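Local coordinates for glycoside hydrolase, GH17 family (Formosa sp. Hel1_33_131, PDB 6FCG), which acts as an endo-laminarinase of glycoside hydrolase family 17, probably cleaving internal beta-1,3-glucosidic bonds of the algal storage glucan laminarin, at residues D74-H79 and E393-G398; Y89-A94 and A144-R149; P244-H249 and G314-K319; I301-T306 and A343-F348. One frame throughout, in Å; residues are numbered along the deposited sequence.

Contact 1. Residues D74-H79 and E393-G398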
loop_
_atom_site.group_PDB
_atom_site.type_symbol
_atom_site.label_atom_id
_atom_site.label_comp_id
_atom_site.label_asym_id
_atom_site.label_seq_id
_atom_site.Cartn_x
_atom_site.Cartn_y
_atom_site.Cartn_z
ATOM N N ASP A 74 -11.648 7.186 -44.449
ATOM C CA ASP A 74 -12.417 7.478 -43.225
ATOM C C ASP A 74 -13.767 8.075 -43.519
ATOM O O ASP A 74 -14.782 7.688 -42.935
ATOM C CB ASP A 74 -11.647 8.428 -42.294
ATOM C CG ASP A 74 -10.398 7.810 -41.726
ATOM O OD1 ASP A 74 -10.163 6.606 -41.964
ATOM O OD2 ASP A 74 -9.601 8.508 -41.060
ATOM N N MET A 75 -13.775 9.033 -44.428
ATOM C CA MET A 75 -15.010 9.684 -44.800
ATOM C C MET A 75 -16.011 8.682 -45.341
ATOM O O MET A 75 -17.196 8.766 -45.002
ATOM C CB MET A 75 -14.767 10.784 -45.835
ATOM C CG MET A 75 -13.963 11.996 -45.388
ATOM S SD MET A 75 -14.520 12.849 -43.914
ATOM C CE MET A 75 -13.490 12.061 -42.648
ATOM N N LYS A 76 -15.549 7.746 -46.177
ATOM C CA LYS A 76 -16.450 6.743 -46.741
ATOM C C LYS A 76 -17.046 5.877 -45.632
ATOM O O LYS A 76 -18.260 5.655 -45.623
ATOM C CB LYS A 76 -15.778 5.876 -47.806
ATOM C CG LYS A 76 -15.353 6.620 -49.073
ATOM C CD LYS A 76 -15.191 5.702 -50.285
ATOM C CE LYS A 76 -14.225 6.232 -51.339
ATOM N NZ LYS A 76 -13.021 5.399 -51.555
ATOM N N ILE A 77 -16.199 5.438 -44.692
ATOM C CA ILE A 77 -16.629 4.674 -43.523
ATOM C C ILE A 77 -17.670 5.423 -42.673
ATOM O O ILE A 77 -18.702 4.848 -42.265
ATOM C CB ILE A 77 -15.426 4.281 -42.638
ATOM C CG1 ILE A 77 -14.553 3.266 -43.343
ATOM C CG2 ILE A 77 -15.880 3.708 -41.286
ATOM C CD1 ILE A 77 -13.134 3.232 -42.845
ATOM N N LEU A 78 -17.408 6.684 -42.374
ATOM C CA LEU A 78 -18.328 7.445 -41.548
ATOM C C LEU A 78 -19.631 7.666 -42.262
ATOM O O LEU A 78 -20.704 7.645 -41.641
ATOM C CB LEU A 78 -17.707 8.793 -41.142
ATOM C CG LEU A 78 -16.467 8.726 -40.250
ATOM C CD1 LEU A 78 -16.028 10.131 -39.892
ATOM C CD2 LEU A 78 -16.729 7.918 -38.994
ATOM N N HIS A 79 -19.546 7.970 -43.551
ATOM C CA HIS A 79 -20.736 8.242 -44.354
ATOM C C HIS A 79 -21.635 7.016 -44.437
ATOM O O HIS A 79 -22.864 7.136 -44.344
ATOM C CB HIS A 79 -20.340 8.706 -45.758
ATOM C CG HIS A 79 -21.507 9.015 -46.629
ATOM N ND1 HIS A 79 -22.086 10.267 -46.669
ATOM C CD2 HIS A 79 -22.252 8.221 -47.431
ATOM C CE1 HIS A 79 -23.122 10.236 -47.488
ATOM N NE2 HIS A 79 -23.247 9.004 -47.950
ATOM N N GLU A 393 -19.244 -3.072 -46.143
ATOM C CA GLU A 393 -18.733 -4.009 -47.133
ATOM C C GLU A 393 -18.071 -3.295 -48.356
ATOM O O GLU A 393 -18.578 -2.292 -48.879
ATOM C CB GLU A 393 -19.856 -4.978 -47.425
ATOM C CG GLU A 393 -19.479 -6.078 -48.399
ATOM C CD GLU A 393 -19.616 -7.467 -47.841
ATOM O OE1 GLU A 393 -20.666 -7.809 -47.266
ATOM O OE2 GLU A 393 -18.658 -8.231 -48.027
ATOM N N GLY A 394 -16.878 -3.758 -48.726
ATOM C CA GLY A 394 -16.091 -3.138 -49.793
ATOM C C GLY A 394 -15.202 -1.986 -49.343
ATOM O O GLY A 394 -14.392 -1.487 -50.144
ATOM N N LEU A 395 -15.354 -1.551 -48.086
ATOM C CA LEU A 395 -14.593 -0.433 -47.539
ATOM C C LEU A 395 -13.399 -0.938 -46.798
ATOM O O LEU A 395 -13.397 -2.033 -46.246
ATOM C CB LEU A 395 -15.482 0.400 -46.619
ATOM C CG LEU A 395 -16.606 1.211 -47.322
ATOM C CD1 LEU A 395 -17.310 2.011 -46.227
ATOM C CD2 LEU A 395 -16.207 2.098 -48.500
ATOM N N THR A 396 -12.407 -0.084 -46.728
ATOM C CA THR A 396 -11.074 -0.439 -46.296
ATOM C C THR A 396 -10.508 0.706 -45.434
ATOM O O THR A 396 -10.833 1.859 -45.678
ATOM C CB THR A 396 -10.253 -0.723 -47.593
ATOM O OG1 THR A 396 -9.898 -2.089 -47.641
ATOM C CG2 THR A 396 -8.969 0.167 -47.802
ATOM N N ARG A 397 -9.695 0.385 -44.431
ATOM C CA ARG A 397 -8.792 1.373 -43.811
ATOM C C ARG A 397 -7.362 0.844 -43.824
ATOM O O ARG A 397 -7.079 -0.177 -43.224
ATOM C CB ARG A 397 -9.233 1.753 -42.375
ATOM C CG ARG A 397 -8.659 3.076 -41.857
ATOM C CD ARG A 397 -9.194 3.398 -40.485
ATOM N NE ARG A 397 -8.358 4.059 -39.474
ATOM C CZ ARG A 397 -8.201 5.351 -39.240
ATOM N NH1 ARG A 397 -8.707 6.263 -40.021
ATOM N NH2 ARG A 397 -7.481 5.743 -38.213
ATOM N N GLY A 398 -6.482 1.530 -44.554
ATOM C CA GLY A 398 -5.048 1.182 -44.655
ATOM C C GLY A 398 -4.790 -0.195 -45.243
ATOM O O GLY A 398 -3.875 -0.872 -44.820
#
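L395 divides its two methyl branches between K76 and I77 of the helix. CD1 of L395 rests on the helix backbone, 3.8 Å from K76 O, and also meets I77 CG1 at 4.2 Å. CD2 of L395 takes the aliphatic part of the lysine, 3.9 Å from K76 CB. The I77 and L395 side chains run past one another in opposite senses. I77 CD1 then reaches the next two residues, lying 3.9 Å from T396 O and 4.2 Å from R397 CB. R397 makes the polar end of the contact. D74 OD1 and R397 NH1 form a salt bridge, though the place of NH1 is unsure and the bond length doubtful. The R397 chain leaves with CG anti to the backbone N (chi1 -160°), and a bend at chi3 turns the guanidinium toward D74. In the second shell, D74 OD2 is hydrogen-bonded to Y54 OH, and D74 OD1 has a further salt bridge with R58. R397 NE donates to V375 O, and F353 makes a cation-pi contact with the guanidinium. The weakly bonded strand 396-397 lies against helix 68-80, and M75 and L78 of this helix pack on strand 83-87 of the TIM barrel.

Contact 2. Residues Y89-A94 and A144-R149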
loop_
_atom_site.group_PDB
_atom_site.type_symbol
_atom_site.label_atom_id
_atom_site.label_comp_id
_atom_site.label_asym_id
_atom_site.label_seq_id
_atom_site.Cartn_x
_atom_site.Cartn_y
_atom_site.Cartn_z
ATOM N N TYR A 89 -10.335 20.262 -34.601
ATOM C CA TYR A 89 -9.797 20.957 -33.388
ATOM C C TYR A 89 -8.863 22.152 -33.621
ATOM O O TYR A 89 -8.895 23.127 -32.858
ATOM C CB TYR A 89 -9.147 19.937 -32.444
ATOM C CG TYR A 89 -10.184 19.065 -31.798
ATOM C CD1 TYR A 89 -10.646 17.922 -32.441
ATOM C CD2 TYR A 89 -10.740 19.399 -30.561
ATOM C CE1 TYR A 89 -11.649 17.142 -31.879
ATOM C CE2 TYR A 89 -11.718 18.611 -29.976
ATOM C CZ TYR A 89 -12.179 17.485 -30.635
ATOM O OH TYR A 89 -13.139 16.685 -30.070
ATOM N N ASN A 90 -8.036 22.067 -34.655
ATOM C CA ASN A 90 -7.244 23.198 -35.051
ATOM C C ASN A 90 -7.125 23.301 -36.558
ATOM O O ASN A 90 -7.449 22.369 -37.287
ATOM C CB ASN A 90 -5.863 23.141 -34.431
ATOM C CG ASN A 90 -5.048 21.986 -34.935
ATOM O OD1 ASN A 90 -5.153 20.896 -34.394
ATOM N ND2 ASN A 90 -4.240 22.192 -35.939
ATOM N N VAL A 91 -6.715 24.486 -36.973
ATOM C CA VAL A 91 -6.396 24.820 -38.358
ATOM C C VAL A 91 -4.942 25.286 -38.538
ATOM O O VAL A 91 -4.584 25.949 -39.503
ATOM C CB VAL A 91 -7.396 25.795 -38.994
ATOM C CG1 VAL A 91 -8.791 25.222 -39.011
ATOM C CG2 VAL A 91 -7.477 27.192 -38.336
ATOM N N ARG A 92 -4.090 24.900 -37.592
ATOM C CA ARG A 92 -2.659 25.167 -37.633
ATOM C C ARG A 92 -1.942 24.103 -38.471
ATOM O O ARG A 92 -1.103 24.400 -39.315
ATOM C CB ARG A 92 -2.134 25.153 -36.194
ATOM C CG ARG A 92 -0.841 25.874 -35.929
ATOM C CD ARG A 92 -0.357 25.575 -34.515
ATOM N NE ARG A 92 0.776 24.677 -34.629
ATOM C CZ ARG A 92 0.888 23.467 -34.121
ATOM N NH1 ARG A 92 -0.050 22.919 -33.392
ATOM N NH2 ARG A 92 1.992 22.792 -34.366
ATOM N N LEU A 93 -2.194 22.846 -38.153
ATOM C CA LEU A 93 -1.654 21.764 -38.904
ATOM C C LEU A 93 -2.559 21.586 -40.100
ATOM O O LEU A 93 -3.691 22.053 -40.110
ATOM C CB LEU A 93 -1.586 20.502 -38.026
ATOM C CG LEU A 93 -0.740 20.618 -36.727
ATOM C CD1 LEU A 93 -0.748 19.314 -35.929
ATOM C CD2 LEU A 93 0.709 21.054 -36.984
ATOM N N ALA A 94 -2.062 20.860 -41.091
ATOM C CA ALA A 94 -2.729 20.679 -42.399
ATOM C C ALA A 94 -4.006 19.820 -42.348
ATOM O O ALA A 94 -4.832 19.891 -43.256
ATOM C CB ALA A 94 -1.747 20.045 -43.373
ATOM N N ALA A 144 -4.632 35.245 -33.715
ATOM C CA ALA A 144 -5.103 36.027 -34.869
ATOM C C ALA A 144 -4.994 35.247 -36.181
ATOM O O ALA A 144 -5.985 35.103 -36.896
ATOM C CB ALA A 144 -4.365 37.347 -34.955
ATOM N N SER A 145 -3.827 34.672 -36.453
ATOM C CA SER A 145 -3.649 33.959 -37.705
ATOM C C SER A 145 -4.430 32.624 -37.753
ATOM O O SER A 145 -4.854 32.190 -38.842
ATOM C CB SER A 145 -2.183 33.743 -38.002
ATOM O OG SER A 145 -1.628 32.921 -37.021
ATOM N N GLU A 146 -4.618 31.974 -36.602
ATOM C CA GLU A 146 -5.463 30.788 -36.526
ATOM C C GLU A 146 -6.911 31.160 -36.896
ATOM O O GLU A 146 -7.568 30.464 -37.667
ATOM C CB GLU A 146 -5.368 30.160 -35.141
ATOM C CG GLU A 146 -6.283 28.964 -34.812
ATOM C CD GLU A 146 -5.761 27.593 -35.244
ATOM O OE1 GLU A 146 -6.454 26.508 -35.248
ATOM O OE2 GLU A 146 -4.592 27.606 -35.592
ATOM N N ILE A 147 -7.409 32.263 -36.366
ATOM C CA ILE A 147 -8.740 32.723 -36.749
ATOM C C ILE A 147 -8.765 33.045 -38.270
ATOM O O ILE A 147 -9.708 32.642 -38.963
ATOM C CB ILE A 147 -9.195 33.932 -35.891
ATOM C CG1 ILE A 147 -9.441 33.495 -34.433
ATOM C CG2 ILE A 147 -10.435 34.597 -36.489
ATOM C CD1 ILE A 147 -10.636 32.597 -34.189
ATOM N N ASP A 148 -7.735 33.737 -38.777
ATOM C CA ASP A 148 -7.655 34.032 -40.219
ATOM C C ASP A 148 -7.706 32.760 -41.058
ATOM O O ASP A 148 -8.397 32.715 -42.071
ATOM C CB ASP A 148 -6.379 34.835 -40.610
ATOM C CG ASP A 148 -6.343 36.268 -40.033
ATOM O OD1 ASP A 148 -7.400 36.816 -39.618
ATOM O OD2 ASP A 148 -5.225 36.828 -39.951
ATOM N N ARG A 149 -6.973 31.734 -40.658
ATOM C CA ARG A 149 -6.963 30.500 -41.443
ATOM C C ARG A 149 -8.329 29.780 -41.432
ATOM O O ARG A 149 -8.705 29.144 -42.413
ATOM C CB ARG A 149 -5.844 29.572 -40.986
ATOM C CG ARG A 149 -4.460 29.999 -41.436
ATOM C CD ARG A 149 -3.368 29.010 -41.023
ATOM N NE ARG A 149 -3.337 28.685 -39.583
ATOM C CZ ARG A 149 -2.607 29.276 -38.637
ATOM N NH1 ARG A 149 -1.825 30.296 -38.921
ATOM N NH2 ARG A 149 -2.696 28.860 -37.368
#
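E146 and R149 reach from one helix to the backbone N-H and C=O of V91. E146 OE1 accepts the V91 N-H at 2.7 Å. The bond is nearly straight, 175° at the hydrogen, and meets the syn side of the carboxylate somewhat out of its plane. R149 NE donates to V91 O at 3.0 Å, from above the carbonyl plane and not on a lone pair. The two charged groups also hold each other: R149 NH2 bridges to the anti side of E146 OE2 at 2.9 Å. In E146 a bend at chi2 (85°) brings the carboxylate to V91 N. The contact ties a loop of the TIM barrel to a helix outside its sheet. Loop 89-94 follows strand 83-87, and helix 143-156 comes after strand 116-121. W122 N, just past that strand, also donates to E146 OE1, so this oxygen takes two backbone N-H groups. The V91 and E146 side chains lie aslant, while V91 CG2 packs 3.9 Å from R149 CB. The R92 and R149 chains run side by side in one direction, with R92 CG 3.8 Å from R149 NH2. Their guanidinium planes are nearly perpendicular, at 86°. R92 NH1 leads off to a salt bridge with the terminal carboxylate of H430 in the second subunit.

Contact 3. Residues P244-H249 and G314-K319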
loop_
_atom_site.group_PDB
_atom_site.type_symbol
_atom_site.label_atom_id
_atom_site.label_comp_id
_atom_site.label_asym_id
_atom_site.label_seq_id
_atom_site.Cartn_x
_atom_site.Cartn_y
_atom_site.Cartn_z
ATOM N N PRO A 244 -18.858 11.956 -17.963
ATOM C CA PRO A 244 -19.055 11.009 -16.863
ATOM C C PRO A 244 -17.893 10.010 -16.713
ATOM O O PRO A 244 -17.509 9.727 -15.576
ATOM C CB PRO A 244 -20.371 10.285 -17.227
ATOM C CG PRO A 244 -21.012 11.083 -18.285
ATOM C CD PRO A 244 -20.115 12.203 -18.706
ATOM N N MET A 245 -17.363 9.471 -17.823
ATOM C CA MET A 245 -16.298 8.460 -17.737
ATOM C C MET A 245 -15.168 8.947 -16.848
ATOM O O MET A 245 -14.730 8.258 -15.955
ATOM C CB MET A 245 -15.739 8.098 -19.103
ATOM C CG MET A 245 -14.847 6.860 -19.072
ATOM S SD MET A 245 -13.313 7.028 -19.996
ATOM C CE MET A 245 -12.442 8.304 -19.116
ATOM N N HIS A 246 -14.716 10.167 -17.091
ATOM C CA HIS A 246 -13.675 10.759 -16.264
ATOM C C HIS A 246 -14.105 10.923 -14.821
ATOM O O HIS A 246 -13.303 10.725 -13.930
ATOM C CB HIS A 246 -13.217 12.094 -16.852
ATOM C CG HIS A 246 -12.397 11.924 -18.083
ATOM N ND1 HIS A 246 -12.826 12.306 -19.337
ATOM C CD2 HIS A 246 -11.187 11.356 -18.260
ATOM C CE1 HIS A 246 -11.896 12.012 -20.228
ATOM N NE2 HIS A 246 -10.891 11.436 -19.598
ATOM N N ASP A 247 -15.354 11.318 -14.606
ATOM C CA ASP A 247 -15.845 11.513 -13.270
ATOM C C ASP A 247 -16.041 10.213 -12.495
ATOM O O ASP A 247 -16.027 10.247 -11.268
ATOM C CB ASP A 247 -17.096 12.410 -13.265
ATOM C CG ASP A 247 -16.765 13.884 -13.524
ATOM O OD1 ASP A 247 -15.585 14.275 -13.415
ATOM O OD2 ASP A 247 -17.685 14.682 -13.802
ATOM N N THR A 248 -16.089 9.055 -13.151
ATOM C CA THR A 248 -15.991 7.775 -12.399
ATOM C C THR A 248 -14.735 7.681 -11.492
ATOM O O THR A 248 -14.708 6.873 -10.546
ATOM C CB THR A 248 -15.980 6.515 -13.267
ATOM O OG1 THR A 248 -14.801 6.475 -14.086
ATOM C CG2 THR A 248 -17.217 6.447 -14.106
ATOM N N HIS A 249 -13.715 8.500 -11.784
ATOM C CA HIS A 249 -12.610 8.707 -10.859
ATOM C C HIS A 249 -12.663 10.040 -10.090
ATOM O O HIS A 249 -12.544 10.044 -8.874
ATOM C CB HIS A 249 -11.324 8.637 -11.622
ATOM C CG HIS A 249 -10.122 8.813 -10.762
ATOM N ND1 HIS A 249 -9.466 10.021 -10.643
ATOM C CD2 HIS A 249 -9.456 7.939 -9.973
ATOM C CE1 HIS A 249 -8.436 9.878 -9.825
ATOM N NE2 HIS A 249 -8.406 8.624 -9.411
ATOM N N GLY A 314 -4.742 3.243 -16.435
ATOM C CA GLY A 314 -4.635 4.151 -15.289
ATOM C C GLY A 314 -5.914 4.094 -14.472
ATOM O O GLY A 314 -6.400 2.997 -14.107
ATOM N N TYR A 315 -6.486 5.264 -14.256
ATOM C CA TYR A 315 -7.595 5.430 -13.332
ATOM C C TYR A 315 -8.935 4.826 -13.719
ATOM O O TYR A 315 -9.747 4.570 -12.830
ATOM C CB TYR A 315 -7.896 6.901 -13.109
ATOM C CG TYR A 315 -6.797 7.724 -12.518
ATOM C CD1 TYR A 315 -5.986 7.241 -11.483
ATOM C CD2 TYR A 315 -6.581 9.048 -12.971
ATOM C CE1 TYR A 315 -4.975 8.050 -10.941
ATOM C CE2 TYR A 315 -5.576 9.862 -12.435
ATOM C CZ TYR A 315 -4.785 9.362 -11.424
ATOM O OH TYR A 315 -3.818 10.149 -10.911
ATOM N N TYR A 316 -9.179 4.615 -15.002
ATOM C CA TYR A 316 -10.519 4.278 -15.471
ATOM C C TYR A 316 -10.752 2.793 -15.839
ATOM O O TYR A 316 -11.886 2.422 -16.170
ATOM C CB TYR A 316 -10.851 5.153 -16.671
ATOM C CG TYR A 316 -10.470 6.597 -16.463
ATOM C CD1 TYR A 316 -11.192 7.405 -15.574
ATOM C CD2 TYR A 316 -9.377 7.152 -17.128
ATOM C CE1 TYR A 316 -10.846 8.726 -15.372
ATOM C CE2 TYR A 316 -9.030 8.467 -16.946
ATOM C CZ TYR A 316 -9.754 9.250 -16.060
ATOM O OH TYR A 316 -9.381 10.569 -15.889
ATOM N N GLY A 317 -9.704 1.950 -15.765
ATOM C CA GLY A 317 -9.821 0.519 -16.088
ATOM C C GLY A 317 -9.721 -0.421 -14.885
ATOM O O GLY A 317 -10.199 -0.118 -13.785
ATOM N N ALA A 318 -9.109 -1.576 -15.103
ATOM C CA ALA A 318 -8.930 -2.596 -14.043
ATOM C C ALA A 318 -8.199 -2.094 -12.788
ATOM O O ALA A 318 -8.470 -2.552 -11.706
ATOM C CB ALA A 318 -8.209 -3.828 -14.614
ATOM N N LYS A 319 -7.276 -1.148 -12.938
ATOM C CA LYS A 319 -6.500 -0.630 -11.808
ATOM C C LYS A 319 -7.162 0.560 -11.126
ATOM O O LYS A 319 -6.550 1.197 -10.270
ATOM C CB LYS A 319 -5.083 -0.233 -12.255
ATOM C CG LYS A 319 -4.297 -1.297 -13.061
ATOM C CD LYS A 319 -2.888 -1.477 -12.506
ATOM C CE LYS A 319 -1.856 -0.574 -13.164
ATOM N NZ LYS A 319 -0.487 -1.104 -12.922
#
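A type I turn from G314 to G317 sits beside helix 244-250, where H249 CA and Y315 CA, 6.5 Å apart, are the nearest CA pair. The two tyrosines of the turn meet the helix in different ways. Y315 lies flat on H249 in an offset stack, with ring centroids 3.9 Å apart and planes only 9° from parallel. A chi1 of -179° swings the H249 imidazole away from its own backbone N and lays it against the Y315 ring. Y315 CB adds a CH-pi contact over the same imidazole, 3.9 Å from its centroid.

Y316 goes deeper and is buried. The M245 chain bends at chi2 and chi3 and places CE over the middle of one Y316 face, 3.7 Å from the ring centroid. This is a CH-pi contact. The sulfur stands further off and oblique, a Met-aromatic contact with M245 SD 5.0 Å from the centroid. Y315 CB lies over the opposite face.

The contact joins a short helix and a loop of the TIM barrel. Helix 244-250 follows strand 238-241, and the turn belongs to the long loop after strand 301-305. Both leave the C-terminal end of the barrel strands, where enzymes of this fold carry their active site.

H246 turns its edge to the Y316 face, offset, with planes at 83°. T248 comes to the ring's edge, with OG1 4.0 Å from Y316 CD1. That hydroxyl is held by donating to M245 O at 2.6 Å, in the carbonyl plane. T248 OG1 is also hydrogen-bonded to S321 OG, further along the loop.

Contact 4. Residues I301-T306 and A343-F348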
loop_
_atom_site.group_PDB
_atom_site.type_symbol
_atom_site.label_atom_id
_atom_site.label_comp_id
_atom_site.label_asym_id
_atom_site.label_seq_id
_atom_site.Cartn_x
_atom_site.Cartn_y
_atom_site.Cartn_z
ATOM N N ILE A 301 -28.477 24.621 -27.154
ATOM C CA ILE A 301 -27.334 23.927 -26.618
ATOM C C ILE A 301 -27.188 22.635 -27.410
ATOM O O ILE A 301 -28.176 21.903 -27.623
ATOM C CB ILE A 301 -27.524 23.620 -25.126
ATOM C CG1 ILE A 301 -27.565 24.934 -24.345
ATOM C CG2 ILE A 301 -26.378 22.756 -24.612
ATOM C CD1 ILE A 301 -28.150 24.797 -22.971
ATOM N N HIS A 302 -25.946 22.358 -27.815
ATOM C CA HIS A 302 -25.562 21.062 -28.413
ATOM C C HIS A 302 -24.372 20.452 -27.690
ATOM O O HIS A 302 -23.578 21.153 -27.075
ATOM C CB HIS A 302 -25.306 21.245 -29.899
ATOM C CG HIS A 302 -26.533 21.682 -30.639
ATOM N ND1 HIS A 302 -27.605 20.842 -30.807
ATOM C CD2 HIS A 302 -26.913 22.876 -31.149
ATOM C CE1 HIS A 302 -28.580 21.477 -31.427
ATOM N NE2 HIS A 302 -28.184 22.715 -31.649
ATOM N N ILE A 303 -24.261 19.132 -27.739
ATOM C CA ILE A 303 -23.142 18.445 -27.109
ATOM C C ILE A 303 -21.977 18.396 -28.082
ATOM O O ILE A 303 -21.983 17.658 -29.057
ATOM C CB ILE A 303 -23.521 17.040 -26.602
ATOM C CG1 ILE A 303 -24.746 17.123 -25.662
ATOM C CG2 ILE A 303 -22.344 16.389 -25.877
ATOM C CD1 ILE A 303 -24.607 18.079 -24.482
ATOM N N GLY A 304 -20.961 19.182 -27.774
ATOM C CA GLY A 304 -19.748 19.226 -28.565
ATOM C C GLY A 304 -18.753 18.108 -28.299
ATOM O O GLY A 304 -17.867 17.871 -29.131
ATOM N N GLU A 305 -18.828 17.484 -27.128
ATOM C CA GLU A 305 -17.904 16.422 -26.812
ATOM C C GLU A 305 -18.396 15.599 -25.629
ATOM O O GLU A 305 -18.689 16.125 -24.574
ATOM C CB GLU A 305 -16.475 16.966 -26.575
ATOM C CG GLU A 305 -15.357 16.015 -27.032
ATOM C CD GLU A 305 -13.955 16.526 -26.701
ATOM O OE1 GLU A 305 -13.287 15.920 -25.810
ATOM O OE2 GLU A 305 -13.504 17.541 -27.300
ATOM N N THR A 306 -18.483 14.295 -25.837
ATOM C CA THR A 306 -18.551 13.327 -24.748
ATOM C C THR A 306 -18.116 11.969 -25.301
ATOM O O THR A 306 -18.205 11.736 -26.501
ATOM C CB THR A 306 -19.946 13.239 -24.117
ATOM O OG1 THR A 306 -19.871 12.450 -22.925
ATOM C CG2 THR A 306 -20.959 12.597 -25.073
ATOM N N ALA A 343 -33.959 14.967 -27.387
ATOM C CA ALA A 343 -33.847 16.369 -26.975
ATOM C C ALA A 343 -33.519 17.338 -28.132
ATOM O O ALA A 343 -33.352 18.528 -27.915
ATOM C CB ALA A 343 -32.786 16.481 -25.900
ATOM N N ASN A 344 -33.462 16.828 -29.361
ATOM C CA ASN A 344 -33.010 17.581 -30.555
ATOM C C ASN A 344 -31.669 18.321 -30.356
ATOM O O ASN A 344 -31.546 19.515 -30.591
ATOM C CB ASN A 344 -34.138 18.503 -31.088
ATOM C CG ASN A 344 -35.419 17.726 -31.518
ATOM O OD1 ASN A 344 -35.505 16.930 -32.515
ATOM N ND2 ASN A 344 -36.457 17.995 -30.762
ATOM N N MET A 345 -30.676 17.566 -29.899
ATOM C CA MET A 345 -29.300 18.025 -29.826
ATOM C C MET A 345 -28.443 17.172 -30.763
ATOM O O MET A 345 -28.643 15.975 -30.888
ATOM C CB MET A 345 -28.762 17.910 -28.387
ATOM C CG MET A 345 -29.483 18.762 -27.355
ATOM S SD MET A 345 -29.026 18.460 -25.625
ATOM C CE MET A 345 -29.613 20.027 -25.014
ATOM N N SER A 346 -27.520 17.810 -31.457
ATOM C CA SER A 346 -26.364 17.147 -31.997
ATOM C C SER A 346 -25.431 16.669 -30.872
ATOM O O SER A 346 -25.332 17.271 -29.794
ATOM C CB SER A 346 -25.632 18.073 -32.982
ATOM O OG SER A 346 -26.354 18.194 -34.205
ATOM N N CYS A 347 -24.777 15.554 -31.120
ATOM C CA CYS A 347 -23.730 15.093 -30.264
ATOM C C CYS A 347 -22.520 14.721 -31.116
ATOM O O CYS A 347 -22.545 13.706 -31.810
ATOM C CB CYS A 347 -24.172 13.877 -29.445
ATOM S SG CYS A 347 -22.822 13.312 -28.377
ATOM N N PHE A 348 -21.453 15.514 -31.004
ATOM C CA PHE A 348 -20.209 15.240 -31.704
ATOM C C PHE A 348 -19.452 14.241 -30.850
ATOM O O PHE A 348 -18.517 14.593 -30.150
ATOM C CB PHE A 348 -19.428 16.530 -31.918
ATOM C CG PHE A 348 -20.072 17.474 -32.921
ATOM C CD1 PHE A 348 -21.127 18.302 -32.555
ATOM C CD2 PHE A 348 -19.627 17.516 -34.236
ATOM C CE1 PHE A 348 -21.711 19.138 -33.483
ATOM C CE2 PHE A 348 -20.199 18.359 -35.153
ATOM C CZ PHE A 348 -21.243 19.181 -34.781
#
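I303 and C347 form a single parallel beta bridge between strand 301-305, the seventh of the TIM barrel, and the segment that probably takes the place of the eighth strand. The two run in the same general sense, 42° apart.

The buried middle is closely knit. I303 uses both its backbone polar atoms: I303 N donates to S346 O at 3.0 Å, and I303 O accepts from F348 N at 2.9 Å. These two bonds flank C347, whose CA-H also points at I303 O. H302 supplies a side-chain anchor for the backbone: ND1 accepts from S346 N at 3.1 Å, and S346 N stands 28° out of the plane of the imidazole. With chi1 at 180°, C347 SG lies among methyl groups, 4.0 Å from I303 CG2 and 3.9 Å from T306 CG2. I336 of helix 326-342 packs on C347 and T306. F348 turns a ring edge to I303 O and sets its CB 3.5 Å from G304 O. F348 O is hydrogen-bonded to S53 OG of strand 50-53, which brings the two ends of the barrel together. E305 points away from this segment, at the strand end that in this fold faces the active-site cleft, and is held there by Y243, R87 and Y89.

The side of N344 and M345 is looser and more open to solvent. N344 is exposed, and its positive phi belongs to a Schellman motif that ends helix 326-342. M345 is partly exposed. Its extended chain runs along I301, and its terminal methyl CE stops 4.2 Å from I301 CB.

From the N terminus, helix 68-80 opens contact 1. Its partner comes only at 393-398, so the other three contacts lie within this one long loop. Contact 2 opens at 89-94 and closes early, at 144-149, tying a loop after the second barrel strand to the helix after the third. Contacts 3 and 4 follow and cross: 244-249, 301-306, 314-319 and 343-348 occur in that order. They interlock the sixth and seventh strand regions with segment 343-348. Contact 2 reaches contact 4 through Y89 OH and E305 OE2, 2.9 Å apart, a probable hydrogen bond. Contacts 3 and 4 meet where P244 packs by T306. Contact 1 touches none of the others.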